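Side-chain contact in Esterase/lipase (Uncultured bacterium, PDB 3K6K), which probably hydrolyses carboxylic ester bonds as an alpha/beta-hydrolase related to hormone-sensitive lipase: residues A[301-304]-A[305-309]. Numbering follows the deposited sequence.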
# COMPACT_ATOMS: atom_id res chain seq x y z
N CYS A 301 2.60 -15.56 -1.10
CA CYS A 301 2.53 -16.86 -0.43
C CYS A 301 2.99 -16.72 1.01
O CYS A 301 2.36 -17.26 1.90
CB CYS A 301 3.27 -17.97 -1.21
SG CYS A 301 2.33 -18.48 -2.72
N HIS A 302 4.06 -15.98 1.23
CA HIS A 302 4.48 -15.73 2.58
C HIS A 302 3.30 -15.10 3.37
O HIS A 302 2.97 -15.51 4.51
CB HIS A 302 5.71 -14.81 2.58
CG HIS A 302 6.46 -14.80 3.88
ND1 HIS A 302 7.42 -15.75 4.20
CD2 HIS A 302 6.40 -13.96 4.95
CE1 HIS A 302 7.92 -15.49 5.40
NE2 HIS A 302 7.31 -14.42 5.88
N TRP A 303 2.64 -14.12 2.76
CA TRP A 303 1.53 -13.47 3.38
C TRP A 303 0.48 -14.51 3.68
O TRP A 303 -0.03 -14.58 4.81
CB TRP A 303 0.94 -12.44 2.46
CG TRP A 303 0.01 -11.49 3.14
CD1 TRP A 303 0.35 -10.29 3.80
CD2 TRP A 303 -1.41 -11.56 3.16
NE1 TRP A 303 -0.80 -9.68 4.25
CE2 TRP A 303 -1.88 -10.43 3.87
CE3 TRP A 303 -2.33 -12.45 2.65
CZ2 TRP A 303 -3.26 -10.18 4.05
CZ3 TRP A 303 -3.66 -12.22 2.86
CH2 TRP A 303 -4.12 -11.09 3.54
N ILE A 304 0.16 -15.30 2.68
CA ILE A 304 -0.92 -16.20 2.86
C ILE A 304 -0.57 -17.14 3.99
O ILE A 304 -1.30 -17.26 4.95
CB ILE A 304 -1.29 -16.99 1.59
CG1 ILE A 304 -2.11 -16.12 0.65
CG2 ILE A 304 -2.12 -18.26 1.95
CD1 ILE A 304 -2.24 -16.69 -0.75
N SER A 305 0.59 -17.77 3.88
CA SER A 305 0.87 -18.89 4.74
C SER A 305 1.24 -18.44 6.15
O SER A 305 1.56 -19.28 7.00
CB SER A 305 1.94 -19.82 4.09
OG SER A 305 3.19 -19.58 4.69
N ALA A 306 1.17 -17.14 6.41
CA ALA A 306 1.37 -16.60 7.75
C ALA A 306 0.09 -16.01 8.40
O ALA A 306 0.15 -15.43 9.48
CB ALA A 306 2.47 -15.58 7.75
N ARG A 307 -1.07 -16.17 7.75
CA ARG A 307 -2.38 -15.81 8.35
C ARG A 307 -3.03 -17.10 8.75
O ARG A 307 -3.74 -17.16 9.75
CB ARG A 307 -3.25 -15.01 7.42
CG ARG A 307 -2.53 -13.83 6.89
CD ARG A 307 -3.33 -12.58 7.00
NE ARG A 307 -2.58 -11.32 7.27
CZ ARG A 307 -1.26 -11.06 7.18
NH1 ARG A 307 -0.34 -11.97 6.82
NH2 ARG A 307 -0.85 -9.81 7.46
N ILE A 308 -2.69 -18.14 8.06
CA ILE A 308 -3.00 -19.46 8.50
C ILE A 308 -2.06 -19.78 9.72
O ILE A 308 -1.07 -20.51 9.61
CB ILE A 308 -2.83 -20.38 7.35
CG1 ILE A 308 -3.56 -19.78 6.16
CG2 ILE A 308 -3.34 -21.72 7.65
CD1 ILE A 308 -4.95 -20.03 6.06
N SER A 309 -2.43 -19.19 10.86
CA SER A 309 -1.77 -19.11 12.24
C SER A 309 -1.57 -17.66 12.78
O SER A 309 -2.33 -17.16 13.63
CB SER A 309 -0.50 -19.98 12.46
OG SER A 309 0.62 -19.55 11.68
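A cation-pi stack at the C-terminal end of helix 291-305 joins W303 to R307, four residues on. The guanidinium lies flat over one indole face, its plane 16° from the ring's, with CZ of R307 3.6 Å from the centroid of the five-membered ring of W303. Bent at chi2 (-132°) and chi3 (146°), the arginine chain runs across the indole, and CD of R307 makes a CH-pi contact 3.9 Å from the centroid of the six-membered ring of W303. NH1 of R307 reaches the carbonyl O of W303, a weak hydrogen bond of 3.3 Å. The backbone records the change of winding: S305 N bonds to C301 O at 2.7 Å in the alpha-helical pattern, whereas A306 N to W303 O (3.2 Å) and R307 N to I304 O (3.0 Å) each span three residues. E272 OE1 accepts a hydrogen bond from NE1 of W303 and makes a long, weak ion pair with NH2 of R307, while E242 forms a salt bridge with NE; the two carboxylates probably offset the arginine's charge. On the sheet side, W303 and I304 pack on I152 of strand 151-156 and V182 of strand 180-184, while C301 meets helix 96-110.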